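Local coordinates for sialyltransferase 0160 (PDB 4R84), which probably transfers sialic acid from a CMP-activated donor to galactoside acceptors in alpha-2,6 linkage, as a glycosyltransferase of the GT-B structural group, at residues A[130-135]-A[338-343]; A[293-298]-A[454-459]; A[431-436]-A[440-445]; A[460-465]-A[492-497]. One frame throughout, in Å; residues are numbered along the deposited sequence. Where two conformers were deposited one is given.

Contact 1. Residues A[130-135]-A[338-343]; sequences PSLQQL and DIVGFD
A single methyl group, CG1 of Val340, meets two leucines that lie three residues apart on another helix, so that one valine branch is shared by successive turns of its neighbour. The contact illustrates how two helical segments of a GT-B glycosyltransferase can meet through apolar side chains alone: helix 129-144, which follows the long strand 106-125 of the larger sheet, packs against helix 330-340, on the approach to the four-stranded parallel sheet, and no hydrogen bond passes between 130-135 and 338-343. The tighter of the two approaches is from Leu132, whose CD2 comes to 3.5 Å from CG1 of Val340, the two side chains crossing at about a right angle. Leu135 arrives from one turn further along, its CG lying anti to the backbone N (chi1 178°), which extends the side chain toward Ile339 and Val340; its CD2 stands 3.9 Å from the same CG1 of Val340. Val340 directly precedes Gly341, the C-prime residue, with positive phi, of the Schellman motif that ends the helix; Phe342 N is bonded back to Leu337 O. Phe336 of the same helix touches both leucines, while Val435 adds a neighbour to Leu132. Leu135 splits its two methyls over Ile339: CD2 lies 3.7 Å from Ile339 CG2, and CD1 lies 3.9 Å from Ile339 CD1.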
# COMPACT_ATOMS: atom_id res chain seq x y z
N PRO A 130 -0.39 2.78 4.05
CA PRO A 130 0.62 2.12 3.20
C PRO A 130 0.70 0.63 3.45
O PRO A 130 0.76 -0.15 2.51
CB PRO A 130 1.93 2.83 3.58
CG PRO A 130 1.46 4.21 4.06
CD PRO A 130 0.21 3.88 4.83
N SER A 131 0.67 0.22 4.71
CA SER A 131 0.74 -1.22 5.01
C SER A 131 -0.45 -2.00 4.42
O SER A 131 -0.27 -3.09 3.90
CB SER A 131 0.82 -1.46 6.52
OG SER A 131 1.96 -0.82 7.06
N LEU A 132 -1.65 -1.43 4.51
CA LEU A 132 -2.84 -2.09 4.00
C LEU A 132 -2.80 -2.22 2.47
O LEU A 132 -3.14 -3.27 1.92
CB LEU A 132 -4.11 -1.34 4.43
CG LEU A 132 -4.37 -1.33 5.95
CD1 LEU A 132 -5.51 -0.37 6.27
CD2 LEU A 132 -4.74 -2.72 6.43
N GLN A 133 -2.36 -1.17 1.79
CA GLN A 133 -2.19 -1.22 0.33
C GLN A 133 -1.15 -2.26 -0.04
O GLN A 133 -1.34 -3.03 -0.98
CB GLN A 133 -1.75 0.14 -0.20
CG GLN A 133 -2.84 1.19 -0.15
CD GLN A 133 -3.77 1.15 -1.35
OE1 GLN A 133 -3.37 0.79 -2.46
NE2 GLN A 133 -5.03 1.55 -1.14
N GLN A 134 -0.07 -2.27 0.72
CA GLN A 134 1.01 -3.21 0.47
C GLN A 134 0.55 -4.64 0.70
O GLN A 134 0.93 -5.55 -0.03
CB GLN A 134 2.21 -2.86 1.35
CG GLN A 134 2.91 -1.56 0.92
CD GLN A 134 3.84 -1.03 1.98
OE1 GLN A 134 4.27 -1.77 2.86
NE2 GLN A 134 4.14 0.27 1.92
N LEU A 135 -0.29 -4.86 1.72
CA LEU A 135 -0.78 -6.20 2.00
C LEU A 135 -1.60 -6.74 0.83
O LEU A 135 -1.47 -7.91 0.46
CB LEU A 135 -1.61 -6.24 3.28
CG LEU A 135 -2.19 -7.60 3.64
CD1 LEU A 135 -1.10 -8.69 3.73
CD2 LEU A 135 -2.94 -7.48 4.97
N ASP A 338 -8.24 -11.69 7.87
CA ASP A 338 -7.66 -12.36 9.02
C ASP A 338 -6.44 -11.62 9.55
O ASP A 338 -6.30 -11.40 10.75
CB ASP A 338 -7.29 -13.80 8.65
CG ASP A 338 -6.71 -14.57 9.82
OD1 ASP A 338 -7.46 -14.88 10.77
OD2 ASP A 338 -5.50 -14.88 9.79
N ILE A 339 -5.57 -11.23 8.63
CA ILE A 339 -4.37 -10.50 9.00
C ILE A 339 -4.71 -9.15 9.65
O ILE A 339 -4.13 -8.80 10.68
CB ILE A 339 -3.49 -10.30 7.78
CG1 ILE A 339 -2.90 -11.67 7.38
CG2 ILE A 339 -2.38 -9.31 8.08
CD1 ILE A 339 -2.23 -11.68 6.02
N VAL A 340 -5.64 -8.41 9.07
CA VAL A 340 -5.96 -7.07 9.62
C VAL A 340 -6.92 -7.14 10.81
O VAL A 340 -7.20 -6.12 11.44
CB VAL A 340 -6.56 -6.10 8.57
CG1 VAL A 340 -5.65 -6.01 7.36
CG2 VAL A 340 -7.98 -6.49 8.18
N GLY A 341 -7.44 -8.33 11.10
CA GLY A 341 -8.26 -8.55 12.28
C GLY A 341 -9.68 -8.03 12.19
O GLY A 341 -10.26 -7.62 13.20
N PHE A 342 -10.26 -8.08 10.99
CA PHE A 342 -11.57 -7.49 10.74
C PHE A 342 -12.61 -8.55 10.38
O PHE A 342 -12.46 -9.24 9.39
CB PHE A 342 -11.48 -6.44 9.63
CG PHE A 342 -12.82 -5.84 9.23
CD1 PHE A 342 -13.80 -5.54 10.18
CD2 PHE A 342 -13.09 -5.55 7.89
CE1 PHE A 342 -15.01 -4.97 9.81
CE2 PHE A 342 -14.30 -4.97 7.51
CZ PHE A 342 -15.26 -4.68 8.47
N ASP A 343 -13.64 -8.68 11.20
CA ASP A 343 -14.73 -9.60 10.89
C ASP A 343 -15.77 -8.87 10.06
O ASP A 343 -16.77 -8.35 10.59
CB ASP A 343 -15.34 -10.19 12.16
CG ASP A 343 -16.25 -11.40 11.90
OD1 ASP A 343 -16.73 -11.59 10.75
OD2 ASP A 343 -16.50 -12.16 12.86

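Contact 2. Residues A[293-298]-A[454-459]; sequences YFLRED and YFTIPA
Phe455 offers two different things to the segment 293-298: a ring edge and a carbonyl. Leu295 CD1 lies near the plane of the ring, at its rim, 3.7 Å from Phe455 CD2, while Leu484, Val487 and Met488 of helix 483-490 also pack on this phenylalanine. The Leu295 CG sits between the backbone N and the carbonyl carbon (chi1 53°), an uncommon setting for leucine. From the same residue, Phe455 O accepts a bond from a water at 2.9 Å; the approach of Arg296 NH1 to that water, 2.5 Å, is too short to be taken at face value. The orientation of the guanidinium is fixed at another edge, since Arg296 NE reaches Asp298 OD1 and NH2 reaches OD2, a side-on salt bridge that uses the syn lone pair of each oxygen; the NE bond is nearly straight at 166°. Next comes Thr456, whose CG2 rests 4.2 Å from Leu295 CB. Here the two halves of the GT-B fold face each other, for 293-298 runs off the end of strand 290-294 in the larger sheet, whereas 454-459 belongs to the loop after strand 445-447 of the other. Beyond Thr456 the chain turns from this partner, with Ile457 packing on Phe433 and Pro458 on Leu442.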
# COMPACT_ATOMS: atom_id res chain seq x y z
N TYR A 293 1.84 6.89 -4.93
CA TYR A 293 0.41 6.68 -4.80
C TYR A 293 -0.16 7.73 -3.87
O TYR A 293 0.12 7.71 -2.67
CB TYR A 293 0.10 5.27 -4.29
CG TYR A 293 0.38 4.25 -5.36
CD1 TYR A 293 -0.50 4.07 -6.41
CD2 TYR A 293 1.56 3.51 -5.34
CE1 TYR A 293 -0.24 3.15 -7.40
CE2 TYR A 293 1.83 2.58 -6.34
CZ TYR A 293 0.92 2.41 -7.36
OH TYR A 293 1.15 1.51 -8.36
N PHE A 294 -0.96 8.62 -4.45
CA PHE A 294 -1.63 9.68 -3.70
C PHE A 294 -3.02 9.20 -3.27
O PHE A 294 -3.78 8.71 -4.09
CB PHE A 294 -1.79 10.94 -4.57
CG PHE A 294 -0.54 11.77 -4.72
CD1 PHE A 294 0.50 11.35 -5.53
CD2 PHE A 294 -0.46 13.02 -4.11
CE1 PHE A 294 1.63 12.13 -5.69
CE2 PHE A 294 0.66 13.81 -4.27
CZ PHE A 294 1.71 13.36 -5.06
N LEU A 295 -3.37 9.35 -1.99
CA LEU A 295 -4.76 9.10 -1.59
C LEU A 295 -5.72 10.07 -2.29
O LEU A 295 -6.86 9.70 -2.59
CB LEU A 295 -4.91 9.11 -0.07
CG LEU A 295 -4.45 10.26 0.81
CD1 LEU A 295 -5.53 11.32 0.89
CD2 LEU A 295 -4.16 9.69 2.18
N ARG A 296 -5.28 11.30 -2.52
CA ARG A 296 -6.04 12.23 -3.35
C ARG A 296 -5.15 12.89 -4.41
O ARG A 296 -4.65 14.00 -4.22
CB ARG A 296 -6.72 13.30 -2.48
CG ARG A 296 -7.90 12.80 -1.67
CD ARG A 296 -9.08 12.44 -2.57
NE ARG A 296 -9.59 13.59 -3.31
CZ ARG A 296 -10.57 14.38 -2.87
NH1 ARG A 296 -11.14 14.13 -1.70
NH2 ARG A 296 -10.97 15.42 -3.61
N GLU A 297 -4.96 12.19 -5.53
CA GLU A 297 -4.09 12.68 -6.59
C GLU A 297 -4.62 13.99 -7.16
O GLU A 297 -3.85 14.84 -7.62
CB GLU A 297 -3.94 11.65 -7.72
CG GLU A 297 -2.92 12.10 -8.77
CD GLU A 297 -2.95 11.26 -10.04
OE1 GLU A 297 -3.85 10.40 -10.18
OE2 GLU A 297 -2.08 11.47 -10.91
N ASP A 298 -5.93 14.17 -7.10
CA ASP A 298 -6.53 15.38 -7.66
C ASP A 298 -6.16 16.64 -6.88
O ASP A 298 -6.39 17.74 -7.37
CB ASP A 298 -8.05 15.23 -7.73
CG ASP A 298 -8.68 14.94 -6.38
OD1 ASP A 298 -8.05 14.24 -5.56
OD2 ASP A 298 -9.82 15.40 -6.15
N TYR A 454 -10.38 10.58 7.83
CA TYR A 454 -11.40 11.27 7.04
C TYR A 454 -10.93 11.57 5.61
O TYR A 454 -11.74 11.94 4.76
CB TYR A 454 -11.86 12.56 7.74
CG TYR A 454 -12.87 12.26 8.81
CD1 TYR A 454 -14.21 12.09 8.50
CD2 TYR A 454 -12.46 12.05 10.12
CE1 TYR A 454 -15.13 11.75 9.48
CE2 TYR A 454 -13.36 11.72 11.10
CZ TYR A 454 -14.69 11.57 10.77
OH TYR A 454 -15.57 11.24 11.77
N PHE A 455 -9.64 11.39 5.35
CA PHE A 455 -9.13 11.66 4.01
C PHE A 455 -9.43 10.54 3.01
O PHE A 455 -9.22 10.71 1.82
CB PHE A 455 -7.63 11.91 4.08
CG PHE A 455 -7.29 13.34 4.22
CD1 PHE A 455 -7.69 14.05 5.35
CD2 PHE A 455 -6.61 14.02 3.23
CE1 PHE A 455 -7.39 15.38 5.49
CE2 PHE A 455 -6.31 15.36 3.37
CZ PHE A 455 -6.71 16.04 4.50
N THR A 456 -9.94 9.42 3.48
CA THR A 456 -10.30 8.37 2.54
C THR A 456 -11.77 7.98 2.70
O THR A 456 -12.15 6.83 2.50
CB THR A 456 -9.40 7.14 2.68
OG1 THR A 456 -9.31 6.74 4.05
CG2 THR A 456 -8.00 7.46 2.17
N ILE A 457 -12.58 8.97 3.05
CA ILE A 457 -14.03 8.78 3.06
C ILE A 457 -14.64 9.68 2.00
O ILE A 457 -14.36 10.88 1.98
CB ILE A 457 -14.64 9.12 4.42
CG1 ILE A 457 -13.97 8.34 5.55
CG2 ILE A 457 -16.14 8.86 4.40
CD1 ILE A 457 -14.51 8.73 6.92
N PRO A 458 -15.48 9.12 1.11
CA PRO A 458 -16.20 9.94 0.13
C PRO A 458 -16.95 11.07 0.82
O PRO A 458 -17.51 10.85 1.91
CB PRO A 458 -17.17 8.96 -0.53
CG PRO A 458 -16.50 7.61 -0.37
CD PRO A 458 -15.82 7.68 0.98
N ALA A 459 -16.92 12.26 0.24
CA ALA A 459 -17.52 13.44 0.85
C ALA A 459 -18.98 13.20 1.26
O ALA A 459 -19.42 13.70 2.30
CB ALA A 459 -17.44 14.62 -0.10
O HOH W 1 -10.80 12.42 0.15

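Contact 3. Residues A[431-436]-A[440-445]; sequences ISFEVL and DMLPDT. With CSF (cytidine-5'-monophosphate-3-fluoro-N-acetyl-neuraminic acid), chain E.
Leu442 places its CD2 methyl where Phe433 and Leu436 can both touch it, 3.7 Å from Phe433 CE1 and 4.1 Å from Leu436 CB. The Phe433 side chain runs roughly perpendicular to that of Leu442, and Leu436 CD1 lies over one face of the ring, displaced toward its rim. Further out, Leu436 CD2 meets Met441 CB, after which the bent methionine chain leads off to helix 344-353. The polar rim begins at the backbone, where helix 434-438 ends: Met441 N donates to Leu436 O at 2.8 Å and 166°, a bond spanning five residues that closes a turn passing through Asp440, a residue with positive phi. At the other border, Phe433 and Glu434 belong to the nucleotide pocket of the GT-B fold. Phe433 N donates to the cytosine O2 of the bound CMP-3-fluorosialic acid at 2.9 Å. Glu434, its chain bent at chi2 (84°), turns its carboxylate to the ribose, OE1 accepting O2' at 2.7 Å and OE2 accepting O3' at 2.5 Å. Because each carboxylate oxygen takes one hydroxyl, both hydroxyls of the ribose cis-diol are engaged, consistent with a preference for a ribonucleotide donor.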
# COMPACT_ATOMS: atom_id res chain seq x y z
N ILE A 431 -8.85 -2.27 15.03
CA ILE A 431 -8.89 -2.23 13.57
C ILE A 431 -8.61 -0.81 13.08
O ILE A 431 -9.20 0.14 13.56
CB ILE A 431 -10.26 -2.68 13.05
CG1 ILE A 431 -10.59 -4.06 13.64
CG2 ILE A 431 -10.29 -2.69 11.51
CD1 ILE A 431 -12.00 -4.50 13.43
N SER A 432 -7.71 -0.66 12.12
CA SER A 432 -7.49 0.65 11.51
C SER A 432 -8.74 1.04 10.74
O SER A 432 -9.27 0.25 9.97
CB SER A 432 -6.28 0.64 10.57
OG SER A 432 -5.08 0.47 11.31
N PHE A 433 -9.23 2.26 10.95
CA PHE A 433 -10.45 2.69 10.27
C PHE A 433 -10.34 2.52 8.75
O PHE A 433 -11.31 2.21 8.06
CB PHE A 433 -10.79 4.14 10.60
CG PHE A 433 -12.13 4.59 10.06
CD1 PHE A 433 -12.27 4.98 8.74
CD2 PHE A 433 -13.25 4.60 10.88
CE1 PHE A 433 -13.50 5.37 8.23
CE2 PHE A 433 -14.48 5.00 10.38
CZ PHE A 433 -14.60 5.38 9.06
N GLU A 434 -9.13 2.75 8.23
CA GLU A 434 -8.89 2.68 6.79
C GLU A 434 -9.22 1.29 6.19
O GLU A 434 -9.45 1.17 4.98
CB GLU A 434 -7.44 3.07 6.49
CG GLU A 434 -7.08 4.55 6.79
CD GLU A 434 -6.73 4.83 8.26
OE1 GLU A 434 -6.78 3.91 9.09
OE2 GLU A 434 -6.36 5.99 8.58
N VAL A 435 -9.25 0.27 7.04
CA VAL A 435 -9.68 -1.07 6.61
C VAL A 435 -11.12 -1.02 6.06
O VAL A 435 -11.44 -1.68 5.07
CB VAL A 435 -9.59 -2.11 7.76
CG1 VAL A 435 -10.36 -3.38 7.42
CG2 VAL A 435 -8.13 -2.45 8.07
N LEU A 436 -11.99 -0.21 6.67
CA LEU A 436 -13.37 -0.12 6.19
C LEU A 436 -13.50 0.40 4.75
O LEU A 436 -14.24 -0.14 3.94
CB LEU A 436 -14.21 0.76 7.14
CG LEU A 436 -14.31 0.28 8.59
CD1 LEU A 436 -15.22 1.21 9.41
CD2 LEU A 436 -14.81 -1.15 8.66
N ASP A 440 -14.74 -1.90 1.30
CA ASP A 440 -16.05 -1.41 0.88
C ASP A 440 -17.07 -1.56 1.99
O ASP A 440 -18.22 -1.92 1.74
CB ASP A 440 -16.52 -2.13 -0.39
CG ASP A 440 -17.59 -1.36 -1.14
OD1 ASP A 440 -17.76 -0.15 -0.87
OD2 ASP A 440 -18.27 -1.96 -2.00
N MET A 441 -16.66 -1.26 3.22
CA MET A 441 -17.54 -1.43 4.37
C MET A 441 -17.81 -0.11 5.09
O MET A 441 -18.14 -0.09 6.28
CB MET A 441 -16.95 -2.44 5.36
CG MET A 441 -17.08 -3.91 4.91
SD MET A 441 -18.83 -4.39 4.76
CE MET A 441 -19.30 -4.36 6.48
N LEU A 442 -17.68 0.99 4.38
CA LEU A 442 -18.08 2.27 4.96
C LEU A 442 -19.58 2.29 5.19
O LEU A 442 -20.34 1.69 4.43
CB LEU A 442 -17.66 3.44 4.07
CG LEU A 442 -16.16 3.72 4.09
CD1 LEU A 442 -15.82 4.73 3.03
CD2 LEU A 442 -15.69 4.20 5.46
N PRO A 443 -20.01 2.99 6.25
CA PRO A 443 -21.44 3.08 6.55
C PRO A 443 -22.12 4.15 5.71
O PRO A 443 -21.52 4.65 4.76
CB PRO A 443 -21.45 3.47 8.02
CG PRO A 443 -20.28 4.41 8.12
CD PRO A 443 -19.21 3.73 7.24
N ASP A 444 -23.35 4.49 6.06
CA ASP A 444 -24.06 5.54 5.36
C ASP A 444 -23.52 6.92 5.72
O ASP A 444 -23.46 7.81 4.87
CB ASP A 444 -25.55 5.44 5.64
CG ASP A 444 -26.14 4.17 5.10
OD1 ASP A 444 -26.35 4.10 3.88
OD2 ASP A 444 -26.39 3.23 5.89
N THR A 445 -23.10 7.09 6.97
CA THR A 445 -22.54 8.37 7.36
C THR A 445 -21.52 8.18 8.46
O THR A 445 -21.63 7.26 9.28
CB THR A 445 -23.65 9.37 7.81
OG1 THR A 445 -23.18 10.71 7.69
CG2 THR A 445 -24.11 9.12 9.26
C5A CSF E . -2.24 13.57 15.54
C4A CSF E . -1.45 12.38 15.01
C2A CSF E . -3.19 10.85 16.04
O6A CSF E . -3.87 12.05 16.45
C6A CSF E . -3.71 13.18 15.60
C3A CSF E . -1.68 11.14 15.88
O4A CSF E . -0.06 12.72 14.98
N5A CSF E . -2.08 14.70 14.66
C7A CSF E . -4.52 14.31 16.20
C8A CSF E . -5.99 13.93 16.25
C9A CSF E . -6.83 15.14 16.65
O9A CSF E . -8.20 14.73 16.64
O8A CSF E . -6.39 13.52 14.94
O7A CSF E . -4.07 14.56 17.53
C1A CSF E . -3.39 9.79 17.10
OBA CSF E . -2.96 8.64 16.87
OAA CSF E . -3.96 10.08 18.17
O1A CSF E . -3.65 10.33 14.79
O2A CSF E . -5.18 10.55 12.84
N1 CSF E . -8.03 5.54 14.25
C2 CSF E . -9.11 4.65 14.17
N3 CSF E . -10.30 4.98 14.72
C4 CSF E . -10.43 6.17 15.34
C5 CSF E . -9.36 7.06 15.44
C6 CSF E . -8.13 6.71 14.88
C3' CSF E . -5.91 6.59 12.06
C2' CSF E . -6.69 5.31 12.17
C1' CSF E . -6.74 5.11 13.67
O4' CSF E . -5.67 5.86 14.24
C4' CSF E . -4.91 6.45 13.18
PA CSF E . -5.18 10.12 14.28
O5' CSF E . -5.38 8.55 14.20
C5' CSF E . -4.33 7.77 13.65
O3' CSF E . -5.31 6.73 10.77
O2' CSF E . -5.94 4.22 11.63
N4 CSF E . -11.62 6.50 15.90
O2 CSF E . -8.95 3.55 13.58
O3A CSF E . -6.20 10.65 15.25
C10 CSF E . -1.70 15.91 15.08
O10 CSF E . -1.37 16.14 16.23
C11 CSF E . -1.72 16.99 14.03
F3A CSF E . -1.14 11.32 17.13

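Contact 4. Residues A[460-465]-A[492-497]; sequences DKVNFI and GIVKEK
Strands 462-468 and 499-502 are parallel neighbours joined by a beta-alpha-beta crossover, and Val494 meets Val462 and Ile465 where the chain returns from helix 483-490 to the sheet. The junction is apolar. Val494 rests its CG1 against the strand, 3.6 Å from Ile465 CD1 and 4.0 Å from Val462 CG1, so one methyl serves two strand residues. The Val494 and Ile465 side chains meet nearly perpendicularly; a chi1 of -67° sets CG1 of Val494 anti to the carbonyl carbon, and it is this branch that makes the contacts. Met488 of helix 483-490 touches Ile465, Ile493 and Val494 alike, closing the packing from the helical layer. The helix itself gives way to the loop through a Schellman motif at Gly492, whose positive phi starts the change of direction. Beside the methyls lies a polar patch: a water lies 2.6 Å from Ile493 O and within a weak 3.3 Å of Val462 O, competing partners leaving its donations uncertain. Val462 CG2 also stands, more loosely, 4.4 Å from CG2 of Ile493.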
# COMPACT_ATOMS: atom_id res chain seq x y z
N ASP A 460 -19.71 12.45 0.44
CA ASP A 460 -21.13 12.21 0.70
C ASP A 460 -21.37 11.43 1.99
O ASP A 460 -22.47 11.46 2.55
CB ASP A 460 -21.78 11.48 -0.49
CG ASP A 460 -21.10 10.15 -0.80
OD1 ASP A 460 -20.17 9.76 -0.07
OD2 ASP A 460 -21.52 9.48 -1.76
N LYS A 461 -20.33 10.76 2.48
CA LYS A 461 -20.46 9.96 3.70
C LYS A 461 -19.88 10.68 4.93
O LYS A 461 -19.98 10.18 6.05
CB LYS A 461 -19.77 8.60 3.50
CG LYS A 461 -20.54 7.63 2.62
CD LYS A 461 -19.79 6.30 2.49
CE LYS A 461 -20.49 5.35 1.54
NZ LYS A 461 -21.76 4.84 2.09
N VAL A 462 -19.29 11.85 4.73
CA VAL A 462 -18.78 12.61 5.86
C VAL A 462 -19.81 13.61 6.36
O VAL A 462 -20.18 14.53 5.64
CB VAL A 462 -17.48 13.36 5.50
CG1 VAL A 462 -17.00 14.20 6.67
CG2 VAL A 462 -16.41 12.38 5.05
N ASN A 463 -20.27 13.44 7.60
CA ASN A 463 -21.34 14.32 8.10
C ASN A 463 -20.80 15.59 8.75
O ASN A 463 -21.10 16.70 8.30
CB ASN A 463 -22.22 13.57 9.10
CG ASN A 463 -23.64 14.09 9.12
OD1 ASN A 463 -23.89 15.22 9.55
ND2 ASN A 463 -24.59 13.27 8.66
N PHE A 464 -20.02 15.44 9.81
CA PHE A 464 -19.31 16.57 10.42
C PHE A 464 -18.03 16.07 11.04
O PHE A 464 -17.88 14.87 11.31
CB PHE A 464 -20.15 17.29 11.49
CG PHE A 464 -20.52 16.44 12.68
CD1 PHE A 464 -19.61 16.21 13.70
CD2 PHE A 464 -21.80 15.92 12.80
CE1 PHE A 464 -19.95 15.44 14.79
CE2 PHE A 464 -22.15 15.17 13.90
CZ PHE A 464 -21.24 14.93 14.91
N ILE A 465 -17.11 17.00 11.27
CA ILE A 465 -15.83 16.69 11.90
C ILE A 465 -15.56 17.63 13.05
O ILE A 465 -15.70 18.85 12.91
CB ILE A 465 -14.70 16.78 10.89
CG1 ILE A 465 -14.95 15.79 9.76
CG2 ILE A 465 -13.40 16.45 11.56
CD1 ILE A 465 -13.86 15.78 8.72
N GLY A 492 -12.90 19.36 -0.94
CA GLY A 492 -14.33 19.10 -0.92
C GLY A 492 -14.75 18.01 0.06
O GLY A 492 -15.87 17.50 -0.01
N ILE A 493 -13.88 17.69 1.00
CA ILE A 493 -14.19 16.66 1.97
C ILE A 493 -15.24 17.19 2.92
O ILE A 493 -16.18 16.49 3.28
CB ILE A 493 -12.95 16.22 2.75
CG1 ILE A 493 -11.91 15.64 1.78
CG2 ILE A 493 -13.33 15.21 3.83
CD1 ILE A 493 -10.58 15.31 2.43
N VAL A 494 -15.05 18.44 3.31
CA VAL A 494 -16.02 19.13 4.14
C VAL A 494 -16.26 20.54 3.60
O VAL A 494 -15.44 21.09 2.86
CB VAL A 494 -15.55 19.25 5.60
CG1 VAL A 494 -15.50 17.90 6.27
CG2 VAL A 494 -14.21 19.93 5.67
N LYS A 495 -17.39 21.11 4.01
CA LYS A 495 -17.64 22.53 3.88
C LYS A 495 -17.49 23.15 5.28
O LYS A 495 -17.44 22.43 6.27
CB LYS A 495 -19.03 22.78 3.30
CG LYS A 495 -19.16 22.27 1.88
CD LYS A 495 -20.53 22.61 1.29
CE LYS A 495 -20.55 22.25 -0.19
NZ LYS A 495 -20.41 20.78 -0.41
N GLU A 496 -17.41 24.48 5.35
CA GLU A 496 -17.15 25.13 6.62
C GLU A 496 -18.16 24.77 7.69
O GLU A 496 -17.79 24.61 8.85
CB GLU A 496 -17.10 26.65 6.45
CG GLU A 496 -15.81 27.15 5.83
CD GLU A 496 -15.58 28.62 6.11
OE1 GLU A 496 -14.45 29.10 5.86
OE2 GLU A 496 -16.51 29.29 6.60
N LYS A 497 -19.42 24.62 7.29
CA LYS A 497 -20.49 24.26 8.21
C LYS A 497 -20.28 22.89 8.87
O LYS A 497 -20.90 22.59 9.89
CB LYS A 497 -21.84 24.25 7.48
CG LYS A 497 -22.10 22.87 6.92
CD LYS A 497 -23.39 22.66 6.23
CE LYS A 497 -23.51 21.18 5.90
NZ LYS A 497 -23.59 20.33 7.11
O HOH W 2 -18.77 16.69 3.57

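In the fold
The four contacts lie around the nucleotide-sugar pocket. Contact 3 supplies direct ligand bonds, while side chains of the others stand back, Leu132 of contact 1 and Ile465 of contact 4 about 7 Å from the ligand and Thr456 of contact 2 about 8 Å. Contacts 1 and 3, with centres 13 Å apart, are joined by Phe342, whose CD2 lies 3.5 Å from Val435 CG1. Contact 3 is nested along the chain within the loop that contact 2 closes, and Ile457 CD1 is 3.7 Å from Phe433 CE1. Contact 4 adjoins both: Tyr454 packs on Ile465, and Lys461 NZ is hydrogen-bonded to Pro443 O. Contacts 1 and 4 are farthest apart, their centres 27 Å from each other.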